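Local structure of meso-diaminopimelate dehydrogenase (Clostridium tetani, 3WGQ) at residues V285-A290 with I308-L313; F128-L133 with V303-I308; E32-R37 with S48-I53; S3-G8 with D27-E32. The protein probably catalyses the reversible NADP-dependent oxidative deamination of meso-2,6-diaminopimelate, acting at its D-configured centre. The protein carries 6 engineered substitutions. All blocks are in the same frame, centred on the assembly; numbering follows the deposited sequence.

Contact 1. Residues V285-A290 with I308-L313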
loop_
_atom_site.group_PDB
_atom_site.type_symbol
_atom_site.label_atom_id
_atom_site.label_comp_id
_atom_site.label_asym_id
_atom_site.label_seq_id
_atom_site.Cartn_x
_atom_site.Cartn_y
_atom_site.Cartn_z
ATOM N N VAL B 285 15.698 3.503 -6.119
ATOM C CA VAL B 285 16.268 4.732 -5.586
ATOM C C VAL B 285 15.599 5.134 -4.273
ATOM O O VAL B 285 16.282 5.507 -3.320
ATOM C CB VAL B 285 16.164 5.880 -6.607
ATOM C CG1 VAL B 285 16.608 7.200 -5.976
ATOM C CG2 VAL B 285 17.049 5.571 -7.801
ATOM N N ALA B 286 14.272 5.033 -4.214
ATOM C CA ALA B 286 13.549 5.382 -2.996
ATOM C C ALA B 286 14.052 4.527 -1.830
ATOM O O ALA B 286 14.284 5.028 -0.726
ATOM C CB ALA B 286 12.053 5.171 -3.190
ATOM N N TYR B 287 14.222 3.235 -2.078
ATOM C CA TYR B 287 14.695 2.342 -1.035
ATOM C C TYR B 287 16.144 2.590 -0.646
ATOM O O TYR B 287 16.571 2.210 0.447
ATOM C CB TYR B 287 14.462 0.892 -1.443
ATOM C CG TYR B 287 13.094 0.430 -0.995
ATOM C CD1 TYR B 287 12.878 0.022 0.321
ATOM C CD2 TYR B 287 11.993 0.514 -1.848
ATOM C CE1 TYR B 287 11.594 -0.282 0.787
ATOM C CE2 TYR B 287 10.706 0.214 -1.395
ATOM C CZ TYR B 287 10.514 -0.180 -0.077
ATOM O OH TYR B 287 9.243 -0.450 0.383
ATOM N N SER B 288 16.899 3.230 -1.534
ATOM C CA SER B 288 18.285 3.560 -1.237
ATOM C C SER B 288 18.300 4.598 -0.123
ATOM O O SER B 288 19.177 4.576 0.733
ATOM C CB SER B 288 18.991 4.119 -2.472
ATOM O OG SER B 288 19.407 3.060 -3.313
ATOM N N ARG B 289 17.326 5.506 -0.143
ATOM C CA ARG B 289 17.231 6.537 0.883
ATOM C C ARG B 289 16.995 5.837 2.215
ATOM O O ARG B 289 17.570 6.218 3.234
ATOM C CB ARG B 289 16.072 7.507 0.590
ATOM C CG ARG B 289 15.877 8.572 1.679
ATOM C CD ARG B 289 14.783 9.598 1.356
ATOM N NE ARG B 289 15.081 10.385 0.158
ATOM C CZ ARG B 289 14.585 10.135 -1.047
ATOM N NH1 ARG B 289 13.752 9.117 -1.228
ATOM N NH2 ARG B 289 14.929 10.897 -2.077
ATOM N N ALA B 290 16.152 4.806 2.197
ATOM C CA ALA B 290 15.832 4.035 3.398
ATOM C C ALA B 290 17.047 3.278 3.928
ATOM O O ALA B 290 17.306 3.277 5.126
ATOM C CB ALA B 290 14.701 3.044 3.108
ATOM N N ILE B 308 11.050 -2.576 6.390
ATOM C CA ILE B 308 11.213 -1.118 6.348
ATOM C C ILE B 308 9.967 -0.232 6.412
ATOM O O ILE B 308 9.089 -0.319 5.557
ATOM C CB ILE B 308 11.986 -0.717 5.072
ATOM C CG1 ILE B 308 13.306 -1.494 4.995
ATOM C CG2 ILE B 308 12.254 0.788 5.073
ATOM C CD1 ILE B 308 14.046 -1.324 3.681
ATOM N N PRO B 309 9.894 0.652 7.421
ATOM C CA PRO B 309 8.751 1.558 7.573
ATOM C C PRO B 309 8.746 2.511 6.384
ATOM O O PRO B 309 9.807 2.948 5.923
ATOM C CB PRO B 309 9.057 2.291 8.883
ATOM C CG PRO B 309 9.916 1.320 9.628
ATOM C CD PRO B 309 10.820 0.788 8.556
ATOM N N PHE B 310 7.564 2.840 5.890
ATOM C CA PHE B 310 7.453 3.727 4.741
ATOM C C PHE B 310 8.066 5.102 4.994
ATOM O O PHE B 310 8.490 5.776 4.056
ATOM C CB PHE B 310 5.983 3.871 4.329
ATOM C CG PHE B 310 5.440 2.683 3.572
ATOM C CD1 PHE B 310 6.118 1.462 3.562
ATOM C CD2 PHE B 310 4.234 2.782 2.882
ATOM C CE1 PHE B 310 5.603 0.368 2.878
ATOM C CE2 PHE B 310 3.709 1.690 2.195
ATOM C CZ PHE B 310 4.390 0.482 2.190
ATOM N N SER B 311 8.122 5.518 6.254
ATOM C CA SER B 311 8.701 6.820 6.591
ATOM C C SER B 311 10.143 6.946 6.092
ATOM O O SER B 311 10.583 8.035 5.727
ATOM C CB SER B 311 8.682 7.046 8.103
ATOM O OG SER B 311 9.502 6.094 8.761
ATOM N N TYR B 312 10.882 5.840 6.081
ATOM C CA TYR B 312 12.272 5.877 5.625
ATOM C C TYR B 312 12.431 6.159 4.129
ATOM O O TYR B 312 13.515 6.514 3.676
ATOM C CB TYR B 312 12.982 4.565 5.969
ATOM C CG TYR B 312 13.352 4.419 7.429
ATOM C CD1 TYR B 312 12.382 4.174 8.398
ATOM C CD2 TYR B 312 14.683 4.518 7.840
ATOM C CE1 TYR B 312 12.727 4.028 9.745
ATOM C CE2 TYR B 312 15.040 4.377 9.179
ATOM C CZ TYR B 312 14.058 4.131 10.128
ATOM O OH TYR B 312 14.408 3.986 11.453
ATOM N N LEU B 313 11.350 6.005 3.372
ATOM C CA LEU B 313 11.370 6.229 1.929
ATOM C C LEU B 313 11.248 7.698 1.552
ATOM O O LEU B 313 11.430 8.061 0.390
ATOM C CB LEU B 313 10.225 5.461 1.265
ATOM C CG LEU B 313 10.163 3.938 1.423
ATOM C CD1 LEU B 313 8.838 3.442 0.835
ATOM C CD2 LEU B 313 11.349 3.276 0.712
HETATM O O HOH W 1 8.956 -1.057 2.847
#

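Contact 2. Residues F128-L133 with V303-I308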
loop_
_atom_site.group_PDB
_atom_site.type_symbol
_atom_site.label_atom_id
_atom_site.label_comp_id
_atom_site.label_asym_id
_atom_site.label_seq_id
_atom_site.Cartn_x
_atom_site.Cartn_y
_atom_site.Cartn_z
ATOM N N PHE B 128 4.371 -5.238 -4.557
ATOM C CA PHE B 128 3.312 -6.243 -4.560
ATOM C C PHE B 128 3.449 -7.119 -3.316
ATOM O O PHE B 128 2.454 -7.506 -2.715
ATOM C CB PHE B 128 3.373 -7.092 -5.839
ATOM C CG PHE B 128 2.728 -6.433 -7.037
ATOM C CD1 PHE B 128 2.382 -5.085 -7.005
ATOM C CD2 PHE B 128 2.457 -7.163 -8.186
ATOM C CE1 PHE B 128 1.770 -4.470 -8.105
ATOM C CE2 PHE B 128 1.847 -6.560 -9.295
ATOM C CZ PHE B 128 1.501 -5.214 -9.255
ATOM N N SER B 129 4.688 -7.412 -2.927
ATOM C CA SER B 129 4.947 -8.223 -1.741
ATOM C C SER B 129 4.331 -7.541 -0.523
ATOM O O SER B 129 3.603 -8.156 0.256
ATOM C CB SER B 129 6.453 -8.369 -1.522
ATOM O OG SER B 129 7.098 -8.756 -2.717
ATOM N N LEU B 130 4.634 -6.258 -0.366
ATOM C CA LEU B 130 4.103 -5.486 0.747
ATOM C C LEU B 130 2.587 -5.536 0.776
ATOM O O LEU B 130 1.992 -5.689 1.834
ATOM C CB LEU B 130 4.531 -4.029 0.641
ATOM C CG LEU B 130 5.980 -3.732 1.013
ATOM C CD1 LEU B 130 6.402 -2.402 0.409
ATOM C CD2 LEU B 130 6.115 -3.741 2.550
ATOM N N ASN B 131 1.962 -5.401 -0.390
ATOM C CA ASN B 131 0.516 -5.406 -0.420
ATOM C C ASN B 131 -0.108 -6.770 -0.182
ATOM O O ASN B 131 -1.233 -6.851 0.295
ATOM C CB ASN B 131 0.012 -4.729 -1.701
ATOM C CG ASN B 131 0.044 -3.201 -1.579
ATOM O OD1 ASN B 131 1.029 -2.547 -1.932
ATOM N ND2 ASN B 131 -1.019 -2.640 -1.031
ATOM N N ARG B 132 0.619 -7.845 -0.484
ATOM C CA ARG B 132 0.095 -9.187 -0.198
ATOM C C ARG B 132 0.105 -9.304 1.329
ATOM O O ARG B 132 -0.862 -9.740 1.952
ATOM C CB ARG B 132 1.004 -10.280 -0.774
ATOM C CG ARG B 132 1.025 -10.400 -2.282
ATOM C CD ARG B 132 2.140 -11.363 -2.715
ATOM N NE ARG B 132 2.394 -11.252 -4.140
ATOM C CZ ARG B 132 3.566 -10.944 -4.679
ATOM N NH1 ARG B 132 4.631 -10.717 -3.919
ATOM N NH2 ARG B 132 3.662 -10.836 -5.990
ATOM N N LEU B 133 1.215 -8.899 1.930
ATOM C CA LEU B 133 1.349 -8.958 3.382
ATOM C C LEU B 133 0.280 -8.118 4.079
ATOM O O LEU B 133 -0.383 -8.586 4.996
ATOM C CB LEU B 133 2.742 -8.478 3.810
ATOM C CG LEU B 133 3.008 -8.464 5.325
ATOM C CD1 LEU B 133 2.676 -9.816 5.930
ATOM C CD2 LEU B 133 4.468 -8.104 5.594
ATOM N N VAL B 303 17.965 -7.157 4.764
ATOM C CA VAL B 303 16.584 -6.792 5.057
ATOM C C VAL B 303 15.781 -6.834 3.765
ATOM O O VAL B 303 16.353 -6.846 2.669
ATOM C CB VAL B 303 16.469 -5.363 5.641
ATOM C CG1 VAL B 303 17.030 -5.329 7.047
ATOM C CG2 VAL B 303 17.201 -4.366 4.744
ATOM N N THR B 304 14.459 -6.864 3.903
ATOM C CA THR B 304 13.566 -6.864 2.752
ATOM C C THR B 304 12.617 -5.675 2.911
ATOM O O THR B 304 12.610 -5.016 3.954
ATOM C CB THR B 304 12.733 -8.168 2.671
ATOM O OG1 THR B 304 11.755 -8.185 3.717
ATOM C CG2 THR B 304 13.638 -9.390 2.804
ATOM N N VAL B 305 11.819 -5.392 1.885
ATOM C CA VAL B 305 10.876 -4.281 1.969
ATOM C C VAL B 305 9.914 -4.463 3.148
ATOM O O VAL B 305 9.358 -3.492 3.664
ATOM C CB VAL B 305 10.043 -4.150 0.670
ATOM C CG1 VAL B 305 10.961 -3.844 -0.504
ATOM C CG2 VAL B 305 9.276 -5.442 0.403
ATOM N N LEU B 306 9.731 -5.710 3.575
ATOM C CA LEU B 306 8.820 -6.022 4.672
ATOM C C LEU B 306 9.327 -5.533 6.029
ATOM O O LEU B 306 8.549 -5.411 6.966
ATOM C CB LEU B 306 8.578 -7.534 4.759
ATOM C CG LEU B 306 8.240 -8.314 3.479
ATOM C CD1 LEU B 306 8.036 -9.784 3.827
ATOM C CD2 LEU B 306 6.996 -7.745 2.832
ATOM N N ASP B 307 10.622 -5.252 6.126
ATOM C CA ASP B 307 11.219 -4.792 7.385
ATOM C C ASP B 307 11.328 -3.275 7.483
ATOM O O ASP B 307 11.661 -2.746 8.544
ATOM C CB ASP B 307 12.647 -5.345 7.544
ATOM C CG ASP B 307 12.730 -6.856 7.398
ATOM O OD1 ASP B 307 11.990 -7.573 8.095
ATOM O OD2 ASP B 307 13.558 -7.326 6.586
ATOM N N ILE B 308 11.050 -2.576 6.390
ATOM C CA ILE B 308 11.213 -1.118 6.348
ATOM C C ILE B 308 9.967 -0.232 6.412
ATOM O O ILE B 308 9.089 -0.319 5.557
ATOM C CB ILE B 308 11.986 -0.717 5.072
ATOM C CG1 ILE B 308 13.306 -1.494 4.995
ATOM C CG2 ILE B 308 12.254 0.788 5.073
ATOM C CD1 ILE B 308 14.046 -1.324 3.681
#

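Contact 3. Residues E32-R37 with S48-I53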
loop_
_atom_site.group_PDB
_atom_site.type_symbol
_atom_site.label_atom_id
_atom_site.label_comp_id
_atom_site.label_asym_id
_atom_site.label_seq_id
_atom_site.Cartn_x
_atom_site.Cartn_y
_atom_site.Cartn_z
ATOM N N GLU B 32 27.578 9.090 -7.772
ATOM C CA GLU B 32 29.028 9.128 -7.667
ATOM C C GLU B 32 29.690 8.438 -8.849
ATOM O O GLU B 32 30.631 8.963 -9.431
ATOM C CB GLU B 32 29.489 8.469 -6.366
ATOM C CG GLU B 32 29.226 9.297 -5.119
ATOM C CD GLU B 32 29.833 10.686 -5.210
ATOM O OE1 GLU B 32 31.033 10.788 -5.546
ATOM O OE2 GLU B 32 29.110 11.672 -4.941
ATOM N N ALA B 33 29.195 7.257 -9.202
ATOM C CA ALA B 33 29.770 6.511 -10.307
ATOM C C ALA B 33 28.861 5.402 -10.817
ATOM O O ALA B 33 27.992 4.905 -10.100
ATOM C CB ALA B 33 31.108 5.916 -9.888
ATOM N N ILE B 34 29.088 5.029 -12.071
ATOM C CA ILE B 34 28.348 3.971 -12.737
ATOM C C ILE B 34 29.411 2.952 -13.142
ATOM O O ILE B 34 30.274 3.237 -13.972
ATOM C CB ILE B 34 27.632 4.509 -13.987
ATOM C CG1 ILE B 34 26.714 5.669 -13.589
ATOM C CG2 ILE B 34 26.826 3.411 -14.647
ATOM C CD1 ILE B 34 26.046 6.362 -14.767
ATOM N N PHE B 35 29.349 1.769 -12.544
ATOM C CA PHE B 35 30.321 0.724 -12.820
ATOM C C PHE B 35 29.863 -0.229 -13.916
ATOM O O PHE B 35 28.776 -0.794 -13.849
ATOM C CB PHE B 35 30.614 -0.027 -11.527
ATOM C CG PHE B 35 31.098 0.869 -10.418
ATOM C CD1 PHE B 35 32.417 1.317 -10.392
ATOM C CD2 PHE B 35 30.221 1.320 -9.439
ATOM C CE1 PHE B 35 32.853 2.201 -9.412
ATOM C CE2 PHE B 35 30.646 2.204 -8.451
ATOM C CZ PHE B 35 31.968 2.647 -8.438
ATOM N N THR B 36 30.700 -0.389 -14.934
ATOM C CA THR B 36 30.384 -1.263 -16.056
ATOM C C THR B 36 31.537 -2.188 -16.434
ATOM O O THR B 36 32.699 -1.880 -16.183
ATOM C CB THR B 36 30.031 -0.443 -17.298
ATOM O OG1 THR B 36 29.901 -1.319 -18.424
ATOM C CG2 THR B 36 31.118 0.584 -17.577
ATOM N N ARG B 37 31.207 -3.320 -17.047
ATOM C CA ARG B 37 32.228 -4.261 -17.485
ATOM C C ARG B 37 32.759 -3.839 -18.855
ATOM O O ARG B 37 33.831 -4.277 -19.271
ATOM C CB ARG B 37 31.659 -5.684 -17.564
ATOM C CG ARG B 37 31.442 -6.361 -16.213
ATOM C CD ARG B 37 30.933 -7.790 -16.388
ATOM N NE ARG B 37 30.786 -8.513 -15.122
ATOM C CZ ARG B 37 31.796 -9.025 -14.420
ATOM N NH1 ARG B 37 33.043 -8.901 -14.856
ATOM N NH2 ARG B 37 31.558 -9.669 -13.281
ATOM N N SER B 48 31.334 11.204 -17.551
ATOM C CA SER B 48 32.232 11.322 -16.411
ATOM C C SER B 48 31.986 10.266 -15.344
ATOM O O SER B 48 32.924 9.793 -14.697
ATOM C CB SER B 48 32.094 12.713 -15.783
ATOM O OG SER B 48 32.823 12.805 -14.568
ATOM N N LYS B 49 30.724 9.890 -15.171
ATOM C CA LYS B 49 30.347 8.916 -14.156
ATOM C C LYS B 49 30.785 7.475 -14.402
ATOM O O LYS B 49 30.962 6.720 -13.450
ATOM C CB LYS B 49 28.831 8.954 -13.942
ATOM C CG LYS B 49 28.293 10.331 -13.579
ATOM C CD LYS B 49 28.914 10.850 -12.295
ATOM C CE LYS B 49 28.323 12.188 -11.906
ATOM N NZ LYS B 49 28.919 12.682 -10.639
ATOM N N LEU B 50 30.962 7.087 -15.663
ATOM C CA LEU B 50 31.362 5.716 -15.959
ATOM C C LEU B 50 32.729 5.321 -15.413
ATOM O O LEU B 50 33.723 6.009 -15.628
ATOM C CB LEU B 50 31.311 5.454 -17.465
ATOM C CG LEU B 50 29.928 5.038 -17.977
ATOM C CD1 LEU B 50 29.985 4.723 -19.459
ATOM C CD2 LEU B 50 29.459 3.824 -17.199
ATOM N N VAL B 51 32.759 4.195 -14.705
ATOM C CA VAL B 51 33.978 3.663 -14.108
ATOM C C VAL B 51 34.009 2.159 -14.328
ATOM O O VAL B 51 32.996 1.482 -14.162
ATOM C CB VAL B 51 34.021 3.927 -12.591
ATOM C CG1 VAL B 51 35.245 3.252 -11.976
ATOM C CG2 VAL B 51 34.039 5.416 -12.326
ATOM N N HIS B 52 35.171 1.628 -14.690
ATOM C CA HIS B 52 35.271 0.199 -14.932
ATOM C C HIS B 52 35.096 -0.598 -13.645
ATOM O O HIS B 52 35.627 -0.240 -12.594
ATOM C CB HIS B 52 36.599 -0.145 -15.615
ATOM C CG HIS B 52 36.617 -1.512 -16.216
ATOM N ND1 HIS B 52 37.098 -2.614 -15.543
ATOM C CD2 HIS B 52 36.130 -1.973 -17.393
ATOM C CE1 HIS B 52 36.901 -3.695 -16.277
ATOM N NE2 HIS B 52 36.314 -3.333 -17.404
ATOM N N ILE B 53 34.327 -1.678 -13.745
ATOM C CA ILE B 53 34.019 -2.550 -12.618
ATOM C C ILE B 53 35.233 -3.017 -11.814
ATOM O O ILE B 53 35.113 -3.331 -10.635
ATOM C CB ILE B 53 33.260 -3.807 -13.102
ATOM C CG1 ILE B 53 32.710 -4.579 -11.905
ATOM C CG2 ILE B 53 34.194 -4.687 -13.935
ATOM C CD1 ILE B 53 31.724 -3.783 -11.091
#

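Contact 4. Residues S3-G8 with D27-E32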
loop_
_atom_site.group_PDB
_atom_site.type_symbol
_atom_site.label_atom_id
_atom_site.label_comp_id
_atom_site.label_asym_id
_atom_site.label_seq_id
_atom_site.Cartn_x
_atom_site.Cartn_y
_atom_site.Cartn_z
ATOM N N SER B 3 25.419 18.042 1.931
ATOM C CA SER B 3 25.294 16.630 2.399
ATOM C C SER B 3 24.225 15.895 1.596
ATOM O O SER B 3 23.027 16.121 1.777
ATOM C CB SER B 3 24.944 16.596 3.890
ATOM O OG SER B 3 23.748 17.311 4.153
ATOM N N LYS B 4 24.673 15.018 0.706
ATOM C CA LYS B 4 23.776 14.246 -0.144
ATOM C C LYS B 4 24.082 12.763 0.007
ATOM O O LYS B 4 25.174 12.387 0.428
ATOM C CB LYS B 4 23.972 14.638 -1.609
ATOM C CG LYS B 4 23.837 16.123 -1.910
ATOM C CD LYS B 4 22.408 16.602 -1.780
ATOM C CE LYS B 4 22.284 18.040 -2.245
ATOM N NZ LYS B 4 20.885 18.552 -2.166
ATOM N N ILE B 5 23.112 11.923 -0.333
ATOM C CA ILE B 5 23.309 10.480 -0.264
ATOM C C ILE B 5 24.110 10.123 -1.520
ATOM O O ILE B 5 23.684 10.409 -2.633
ATOM C CB ILE B 5 21.946 9.736 -0.255
ATOM C CG1 ILE B 5 21.099 10.227 0.929
ATOM C CG2 ILE B 5 22.165 8.230 -0.141
ATOM C CD1 ILE B 5 19.711 9.602 1.019
ATOM N N ARG B 6 25.285 9.531 -1.339
ATOM C CA ARG B 6 26.135 9.180 -2.477
ATOM C C ARG B 6 25.780 7.819 -3.066
ATOM O O ARG B 6 26.026 6.776 -2.458
ATOM C CB ARG B 6 27.603 9.206 -2.051
ATOM C CG ARG B 6 28.078 10.586 -1.614
ATOM C CD ARG B 6 29.428 10.499 -0.942
ATOM N NE ARG B 6 29.372 9.622 0.221
ATOM C CZ ARG B 6 30.426 9.288 0.955
ATOM N NH1 ARG B 6 31.622 9.761 0.643
ATOM N NH2 ARG B 6 30.284 8.472 1.993
ATOM N N ILE B 7 25.215 7.837 -4.268
ATOM C CA ILE B 7 24.797 6.603 -4.910
ATOM C C ILE B 7 25.783 6.057 -5.929
ATOM O O ILE B 7 26.452 6.804 -6.633
ATOM C CB ILE B 7 23.425 6.784 -5.614
ATOM C CG1 ILE B 7 22.377 7.283 -4.606
ATOM C CG2 ILE B 7 22.985 5.462 -6.250
ATOM C CD1 ILE B 7 22.134 6.352 -3.432
ATOM N N GLY B 8 25.852 4.734 -5.991
ATOM C CA GLY B 8 26.708 4.068 -6.946
ATOM C C GLY B 8 25.844 3.065 -7.690
ATOM O O GLY B 8 25.054 2.363 -7.073
ATOM N N ASP B 27 16.542 15.396 -5.169
ATOM C CA ASP B 27 17.489 16.428 -4.768
ATOM C C ASP B 27 18.447 16.070 -3.637
ATOM O O ASP B 27 19.533 16.639 -3.550
ATOM C CB ASP B 27 16.733 17.710 -4.394
ATOM C CG ASP B 27 15.883 18.239 -5.534
ATOM O OD1 ASP B 27 16.402 18.328 -6.667
ATOM O OD2 ASP B 27 14.701 18.573 -5.297
ATOM N N ASP B 28 18.060 15.144 -2.769
ATOM C CA ASP B 28 18.924 14.767 -1.655
ATOM C C ASP B 28 19.961 13.707 -2.043
ATOM O O ASP B 28 20.694 13.190 -1.194
ATOM C CB ASP B 28 18.070 14.272 -0.481
ATOM C CG ASP B 28 17.405 12.937 -0.759
ATOM O OD1 ASP B 28 17.027 12.684 -1.921
ATOM O OD2 ASP B 28 17.248 12.146 0.194
ATOM N N MET B 29 20.023 13.393 -3.334
ATOM C CA MET B 29 20.956 12.386 -3.828
ATOM C C MET B 29 21.862 12.842 -4.954
ATOM O O MET B 29 21.535 13.754 -5.721
ATOM C CB MET B 29 20.204 11.153 -4.304
ATOM C CG MET B 29 19.619 10.323 -3.201
ATOM S SD MET B 29 18.709 8.987 -3.935
ATOM C CE MET B 29 17.581 8.575 -2.614
ATOM N N GLU B 30 22.993 12.157 -5.062
ATOM C CA GLU B 30 23.982 12.455 -6.080
ATOM C C GLU B 30 24.599 11.150 -6.574
ATOM O O GLU B 30 24.864 10.238 -5.791
ATOM C CB GLU B 30 25.055 13.360 -5.483
ATOM C CG GLU B 30 25.977 14.013 -6.484
ATOM C CD GLU B 30 26.821 15.097 -5.841
ATOM O OE1 GLU B 30 27.638 14.770 -4.947
ATOM O OE2 GLU B 30 26.655 16.278 -6.223
ATOM N N LEU B 31 24.806 11.065 -7.881
ATOM C CA LEU B 31 25.402 9.889 -8.492
ATOM C C LEU B 31 26.918 10.027 -8.444
ATOM O O LEU B 31 27.480 10.971 -9.000
ATOM C CB LEU B 31 24.949 9.768 -9.947
ATOM C CG LEU B 31 25.572 8.634 -10.760
ATOM C CD1 LEU B 31 25.295 7.293 -10.091
ATOM C CD2 LEU B 31 25.004 8.661 -12.171
ATOM N N GLU B 32 27.578 9.090 -7.772
ATOM C CA GLU B 32 29.028 9.128 -7.667
ATOM C C GLU B 32 29.690 8.438 -8.849
ATOM O O GLU B 32 30.631 8.963 -9.431
ATOM C CB GLU B 32 29.489 8.469 -6.366
ATOM C CG GLU B 32 29.226 9.297 -5.119
ATOM C CD GLU B 32 29.833 10.686 -5.210
ATOM O OE1 GLU B 32 31.033 10.788 -5.546
ATOM O OE2 GLU B 32 29.110 11.672 -4.941
#

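Contact 1. Residues V285-A290 with I308-L313
Tyr-287 of helix 276-297 offers a face of its ring to Leu-313, in the loop that leaves edge strand 301-303 of a Rossmann-type parallel sheet. The CB of Tyr-287 points away from that loop, but the ring swings back to it. Its CG lies 3.7 Å from Leu-313 CD2, and farther out this methyl sits over the middle of the ring in a CH-pi contact, 3.4 Å from the Tyr-287 centroid and 6° off the normal. The ring edge at CD1 and CE1 faces Ile-308, whose CD1 lies near the ring plane, 3.8 Å from Tyr-287 CD1. At the far end Tyr-287 OH gives its hydrogen to a water oxygen at 2.6 Å, which in turn donates to Ile-308 O, a bridge that orients the hydroxyl. One turn on, Ala-290 CB fits against Tyr-312 CB at 3.7 Å. Phe-310 and the loop around it also meet the second subunit. Arg-289 starts out extended, CG opposite its backbone N (chi1 177°), then bends at chi3; its NH2 forms a salt bridge with Asp-28 and a hydrogen bond with Asn-26. Its NH1 reaches back to Leu-313 O at 3.0 Å in a weak, bent hydrogen bond of 129°.

Contact 2. Residues F128-L133 with V303-I308
Leu-130 crosses Val-305 at a slant, its branch point meeting one methyl of the valine: Leu-130 CG is 3.8 Å from Val-305 CG2. The two leucine methyls spread round this point. CD1 comes against Val-305 CB at 4.0 Å, while CD2 passes over to the backbone and lies 3.4 Å from Val-305 O. On the valine, CG2 takes the position between backbone N and carbonyl carbon (chi1 -62°), which turns it to the helix, whereas CG1 lies against Tyr-287. Leu-306 is met by two leucines through a single methyl. Its CD2 touches Leu-133 CD2 at 3.8 Å and, less closely, Leu-130 CD2. Leu-133 extends to it with CG opposite its own backbone N (chi1 179°). No hydrogen bond crosses this buried, largely apolar seam, which joins helix 123-138 to the loop after strand 301-303 of the parallel Rossmann-type sheet. The loop is shaped from within: Thr-304 OG1 accepts from Leu-306 N at 3.2 Å in an ST turn, and Asp-307 OD2 takes the Thr-304 N-H on its anti side at 2.9 Å. Ser-129, with CB near the Val-305 and Leu-306 methyls, sends OG to the C-terminal carboxylate of Leu-326 of the second subunit, and Leu-130 also packs on Phe-310 of that subunit.

Contact 3. Residues E32-R37 with S48-I53
With CG opposite the carbonyl carbon in Phe-35 (chi1 -57°) and CG1 opposite the backbone N in Val-51 (chi1 175°), ring and methyl meet, Phe-35 CE1 3.7 Å from Val-51 CG1. The two residues are paired across the strands and leave the same face of the sheet, where Val-51 CG2 also reaches the CB of Ala-33. The other face carries Ile-34 and Leu-50, which meet at a slant, Ile-34 CG2 to Leu-50 CD2 at 3.7 Å; the same leucine methyl also touches Thr-36 CG2. Between these layers the parallel backbones are joined by four hydrogen bonds. Ile-34 N and Thr-36 N donate to Lys-49 O and Val-51 O, respectively, and Val-51 N binds Ile-34 O at 2.8 Å. Ile-53 N closes the series on Thr-36 O, an oxygen that also lies over a face of the His-52 imidazole. His-52 NE2 adds a weak bond to Arg-37 O at 3.2 Å, while its ND1 is held by Ser-54. Strand 50-52 is the outermost strand, within this chain, of the parallel Rossmann-type sheet, and strand 29-36 lies between it and strand 5-10; Tyr-59 meets Phe-35 edge-to-face, and Tyr-12 packs on Ile-34.

Contact 4. Residues S3-G8 with D27-E32
Ile-5 and Ile-7 each use both backbone polar groups to hold the parallel strand beside them. Ile-5 N donates to Asp-28 O at 2.9 Å, in the carbonyl plane, and Ile-5 O receives Glu-30 N. Two residues on, Ile-7 N meets Glu-30 O almost straight (173°), and Glu-32 N gives its hydrogen to Ile-7 O at 2.8 Å. On the face shared by the isoleucines, Met-29 extends across both: its CG lies 3.8 Å from Ile-5 CB, and its SD lies 4.1 Å from Ile-7 CG1. The opposite face carries Arg-6 and Glu-30 and is more polar and more open to solvent. Arg-6 also crosses Glu-32 by their alkyl parts, Arg-6 CB to Glu-32 CG at 3.5 Å, while their charged ends stay apart and the guanidinium turns to Asp-64. At the start of the strands Lys-4 bends at chi2, so that NZ reaches Asp-27 O at 2.7 Å from above the carbonyl plane. Asp-28 runs beside Ile-5, its OD2 3.6 Å from Ile-5 CD1, while OD1 is paired with Arg-289 of helix 276-297. Farther out, Ile-23 of helix 14-23 covers Met-29, Ile-7 and Leu-31, and helix 276-297 covers Ile-5. Strand 5-10, helix 14-23 and strand 29-36 form the beta-alpha-beta unit that opens a Rossmann fold, and the GxGxxG pattern after the first strand is consistent with dinucleotide binding.

Overall arrangement
Contacts 3 and 4 are built on backbone hydrogen bonds within one parallel sheet, share strand 29-36 and Glu-32, and are linked by Lys-49 NZ bonding to Leu-31 O; both are only partly buried, and no other chain touches them. Contacts 1 and 2 are buried, depend on side-chain packing of helices against the loop after strand 301-303, share Ile-308, and reach the second subunit. They touch where Leu-130 CD1 meets Tyr-287 OH. Contact 1 differs from contact 2 in having a water bridge and a weak arginine bond. It also connects to contact 4 through the Arg-289 to Asp-28 salt bridge, whereas contacts 2 and 3 lie about 31 Å apart, centre to centre.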